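Local atomic coordinates of MutT/nudix family protein (Deinococcus radiodurans, PDB entry 2W4E), a protein that probably hydrolyses ADP-ribose as a magnesium-dependent Nudix pyrophosphatase, of which this chain is the part left after N-terminal truncation. Residues P12-A15 with Q16-V20; R136-L139 with T140-L144. All blocks are in the same frame, centred on the assembly; numbering follows the deposited sequence.

Contact 1. Residues P12-A15 with Q16-V20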
loop_
_atom_site.group_PDB
_atom_site.type_symbol
_atom_site.label_atom_id
_atom_site.label_comp_id
_atom_site.label_asym_id
_atom_site.label_seq_id
_atom_site.Cartn_x
_atom_site.Cartn_y
_atom_site.Cartn_z
ATOM N N PRO A 12 -13.828 -3.274 -6.716
ATOM C CA PRO A 12 -15.228 -3.297 -7.105
ATOM C C PRO A 12 -16.049 -4.008 -6.019
ATOM O O PRO A 12 -15.671 -5.117 -5.569
ATOM C CB PRO A 12 -15.204 -4.158 -8.397
ATOM C CG PRO A 12 -13.770 -4.540 -8.611
ATOM C CD PRO A 12 -13.177 -4.492 -7.226
ATOM N N VAL A 13 -17.142 -3.381 -5.575
ATOM C CA VAL A 13 -17.968 -3.962 -4.509
ATOM C C VAL A 13 -19.430 -4.015 -4.989
ATOM O O VAL A 13 -19.974 -3.002 -5.480
ATOM C CB VAL A 13 -17.842 -3.180 -3.194
ATOM C CG1 VAL A 13 -18.898 -3.628 -2.143
ATOM C CG2 VAL A 13 -16.393 -3.246 -2.605
ATOM N N THR A 14 -20.060 -5.173 -4.833
ATOM C CA THR A 14 -21.466 -5.348 -5.263
ATOM C C THR A 14 -22.459 -4.740 -4.244
ATOM O O THR A 14 -22.063 -4.391 -3.110
ATOM C CB THR A 14 -21.772 -6.834 -5.435
ATOM O OG1 THR A 14 -21.801 -7.476 -4.137
ATOM C CG2 THR A 14 -20.709 -7.466 -6.269
ATOM N N ALA A 15 -23.722 -4.607 -4.648
ATOM C CA ALA A 15 -24.825 -4.228 -3.748
ATOM C C ALA A 15 -24.883 -5.117 -2.515
ATOM O O ALA A 15 -25.269 -4.664 -1.445
ATOM C CB ALA A 15 -26.222 -4.306 -4.502
ATOM N N GLN A 16 -24.484 -6.374 -2.669
ATOM C CA GLN A 16 -24.450 -7.339 -1.564
ATOM C C GLN A 16 -23.198 -7.236 -0.673
ATOM O O GLN A 16 -23.053 -8.018 0.255
ATOM C CB GLN A 16 -24.512 -8.768 -2.125
ATOM C CG GLN A 16 -25.894 -9.314 -2.389
ATOM C CD GLN A 16 -26.719 -8.488 -3.331
ATOM O OE1 GLN A 16 -26.348 -8.303 -4.500
ATOM N NE2 GLN A 16 -27.876 -8.023 -2.862
ATOM N N GLY A 17 -22.298 -6.309 -0.926
ATOM C CA GLY A 17 -21.091 -6.198 -0.074
ATOM C C GLY A 17 -20.081 -7.306 -0.307
ATOM O O GLY A 17 -19.488 -7.803 0.645
ATOM N N GLU A 18 -19.930 -7.726 -1.570
ATOM C CA GLU A 18 -18.861 -8.628 -1.964
ATOM C C GLU A 18 -17.833 -7.875 -2.776
ATOM O O GLU A 18 -18.189 -6.978 -3.566
ATOM C CB GLU A 18 -19.410 -9.731 -2.832
ATOM C CG GLU A 18 -20.607 -10.389 -2.203
ATOM C CD GLU A 18 -21.473 -10.953 -3.275
ATOM O OE1 GLU A 18 -21.959 -10.168 -4.141
ATOM O OE2 GLU A 18 -21.635 -12.182 -3.284
ATOM N N ALA A 19 -16.565 -8.203 -2.563
ATOM C CA ALA A 19 -15.505 -7.645 -3.401
ATOM C C ALA A 19 -15.367 -8.513 -4.638
ATOM O O ALA A 19 -15.458 -9.739 -4.559
ATOM C CB ALA A 19 -14.180 -7.613 -2.632
ATOM N N VAL A 20 -15.121 -7.886 -5.773
ATOM C CA VAL A 20 -14.834 -8.620 -6.980
ATOM C C VAL A 20 -13.328 -8.605 -7.244
ATOM O O VAL A 20 -12.817 -7.623 -7.788
ATOM C CB VAL A 20 -15.610 -8.061 -8.192
ATOM C CG1 VAL A 20 -15.376 -8.955 -9.434
ATOM C CG2 VAL A 20 -17.126 -7.952 -7.833
#

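Contact 2. Residues R136-L139 with T140-L144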
loop_
_atom_site.group_PDB
_atom_site.type_symbol
_atom_site.label_atom_id
_atom_site.label_comp_id
_atom_site.label_asym_id
_atom_site.label_seq_id
_atom_site.Cartn_x
_atom_site.Cartn_y
_atom_site.Cartn_z
ATOM N N ARG A 136 -11.308 1.238 3.454
ATOM C CA ARG A 136 -11.947 0.566 4.614
ATOM C C ARG A 136 -12.879 1.497 5.386
ATOM O O ARG A 136 -13.976 1.091 5.758
ATOM C CB ARG A 136 -10.868 -0.018 5.545
ATOM C CG ARG A 136 -11.421 -0.879 6.670
ATOM C CD ARG A 136 -10.271 -1.460 7.525
ATOM N NE ARG A 136 -10.833 -2.557 8.314
ATOM C CZ ARG A 136 -10.162 -3.567 8.844
ATOM N NH1 ARG A 136 -8.838 -3.675 8.701
ATOM N NH2 ARG A 136 -10.825 -4.478 9.547
ATOM N N GLY A 137 -12.447 2.742 5.601
ATOM C CA GLY A 137 -13.269 3.748 6.328
ATOM C C GLY A 137 -14.601 3.970 5.613
ATOM O O GLY A 137 -15.687 3.862 6.228
ATOM N N GLU A 138 -14.524 4.252 4.315
ATOM C CA GLU A 138 -15.735 4.341 3.454
ATOM C C GLU A 138 -16.680 3.128 3.550
ATOM O O GLU A 138 -17.894 3.282 3.690
ATOM C CB GLU A 138 -15.310 4.586 1.996
ATOM C CG GLU A 138 -16.399 5.013 1.065
ATOM C CD GLU A 138 -16.992 6.421 1.352
ATOM O OE1 GLU A 138 -16.253 7.421 1.504
ATOM O OE2 GLU A 138 -18.223 6.520 1.410
ATOM N N LEU A 139 -16.143 1.912 3.448
ATOM C CA LEU A 139 -17.030 0.733 3.468
ATOM C C LEU A 139 -17.704 0.516 4.832
ATOM O O LEU A 139 -18.842 0.007 4.933
ATOM C CB LEU A 139 -16.241 -0.511 3.034
ATOM C CG LEU A 139 -15.731 -0.452 1.561
ATOM C CD1 LEU A 139 -14.692 -1.552 1.325
ATOM C CD2 LEU A 139 -16.915 -0.627 0.630
ATOM N N THR A 140 -16.984 0.883 5.885
ATOM C CA THR A 140 -17.499 0.734 7.262
ATOM C C THR A 140 -18.604 1.748 7.502
ATOM O O THR A 140 -19.638 1.416 8.040
ATOM C CB THR A 140 -16.382 0.968 8.281
ATOM O OG1 THR A 140 -15.265 0.126 7.941
ATOM C CG2 THR A 140 -16.884 0.654 9.713
ATOM N N ARG A 141 -18.371 2.981 7.084
ATOM C CA ARG A 141 -19.379 4.043 7.189
ATOM C C ARG A 141 -20.687 3.718 6.480
ATOM O O ARG A 141 -21.762 3.974 7.019
ATOM C CB ARG A 141 -18.823 5.352 6.671
ATOM C CG ARG A 141 -17.747 5.883 7.575
ATOM C CD ARG A 141 -17.389 7.324 7.268
ATOM N NE ARG A 141 -16.771 7.515 5.955
ATOM C CZ ARG A 141 -15.456 7.518 5.706
ATOM N NH1 ARG A 141 -14.571 7.300 6.677
ATOM N NH2 ARG A 141 -15.015 7.744 4.470
ATOM N N ARG A 142 -20.600 3.106 5.306
ATOM C CA ARG A 142 -21.795 2.682 4.561
ATOM C C ARG A 142 -22.436 1.385 5.086
ATOM O O ARG A 142 -23.488 0.961 4.578
ATOM C CB ARG A 142 -21.441 2.506 3.083
ATOM C CG ARG A 142 -21.098 3.796 2.397
ATOM C CD ARG A 142 -20.487 3.525 1.041
ATOM N NE ARG A 142 -19.977 4.773 0.497
ATOM C CZ ARG A 142 -20.560 5.439 -0.493
ATOM N NH1 ARG A 142 -21.644 4.946 -1.058
ATOM N NH2 ARG A 142 -20.034 6.574 -0.941
ATOM N N GLY A 143 -21.800 0.753 6.081
ATOM C CA GLY A 143 -22.254 -0.538 6.633
ATOM C C GLY A 143 -22.072 -1.712 5.693
ATOM O O GLY A 143 -22.725 -2.744 5.870
ATOM N N LEU A 144 -21.203 -1.575 4.681
ATOM C CA LEU A 144 -20.925 -2.690 3.755
ATOM C C LEU A 144 -19.920 -3.667 4.372
ATOM O O LEU A 144 -19.916 -4.868 4.063
ATOM C CB LEU A 144 -20.400 -2.178 2.406
ATOM C CG LEU A 144 -21.454 -1.543 1.491
ATOM C CD1 LEU A 144 -20.814 -0.679 0.396
ATOM C CD2 LEU A 144 -22.409 -2.596 0.896
HETATM O O HOH W 1 -13.868 -2.031 9.380
#

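Contact 1. Residues P12-A15 with Q16-V20
The hydroxyl of T14 is the polar centre of this hairpin end: OG1 donates to E18 OE1 at 2.7 Å and accepts from the backbone N of E18 at 3.2 Å. A chi1 of 70° puts OG1 between the backbone N and the carbonyl carbon of its own residue, where it reaches both of these E18 atoms. It meets the carboxylate on the anti lone pair of OE1, while the E18 chain, extended beyond CG, lies obliquely across T14. A weak bond from Q16 N also reaches OG1.

Backbone bonds carry the strands on either side of the V13–A19 pair, which is a non-hydrogen-bonded antiparallel pair. T14 N donates to E18 O (2.9 Å), and V20 N donates to P12 O at 2.8 Å. The reversal itself is a type I turn closed by G17 N on T14 O (2.9 Å). G17 then adopts a positive phi of 73°, giving the type I turn plus G1 bulge of a 3:5 hairpin.

Apolar contacts lie beyond the turn, between P12, T14 and V20. CB of P12 rests 3.9 Å from CB of V20, the two side chains at about a right angle, and CG2 of T14 meets CG2 of V20 at 3.9 Å. The pyrrolidine ring also covers V20 O, with CD only 3.2 Å from it; this buried oxygen has no hydrogen-bonding partner in the model. L55 and V59 of helix 47–59 pack on P12 and V20, respectively, and L111 covers V13 and A19.

One hydroxyl thus serves as donor and acceptor to the same residue, tying both side chain and backbone of E18 to T14. That double link is likely to restrict rotation of the threonine and to hold the carboxylate beside the loop.

Contact 2. Residues R136-L139 with T140-L144
Charge pairing centres on E138, whose carboxylate bridges R141 and R142. OE2 receives R142 NE at 2.6 Å through its anti lone pair and R142 NH2 at 3.0 Å from above the carboxylate plane; both bonds lie near the guanidinium plane. Bent at chi2 (67°), the glutamate presents OE1 to R141 NH2 at 3.2 Å, with carboxylate and guanidinium nearly perpendicular. Replacing E138 by an alanine removes the carboxylate, which would probably leave R141 without this anionic mate and R142 dependent on its other salt bridge, to E65.

Among neutral bonds, R136 O accepts T140 N (3.0 Å) and T140 OG1 (2.7 Å) from opposite faces of its plane. A water joins T140 OG1 to R136 NE, while the guanidinium end of R136 pairs with E119.

Apolar packing is brief: L139 CD2 meets L144 CD1 at 3.9 Å, near L89 and L111.

At the backbone, L144 N donates to L139 O (2.9 Å) and G143 N to T140 O (3.0 Å). With G143 at positive phi, these two bonds make a Schellman motif, the C-terminal cap of helix 126–141.

Overall arrangement
The two contacts lie on the same side of the chain's centre, their centres about 12 Å apart, and the end of helix 126–141 rests directly on the hairpin. L144 CD2 comes within 4.0 Å of G17 CA, and L139 CD2 within 4.2 Å of V13 CG2. The apolar residues L111 and L89 touch both: L111 reaches V13 and A19 as well as L139 and L144, and L89 reaches V13, L139 and L144. Contact 2, a surface cap, thus packs through L139 and L144 on V13, G17, L89 and L111, whereas other hairpin residues, P12 and V20, meet helix 47–59, which by its sequence is the Nudix-box helix expected to carry magnesium ligands in this family.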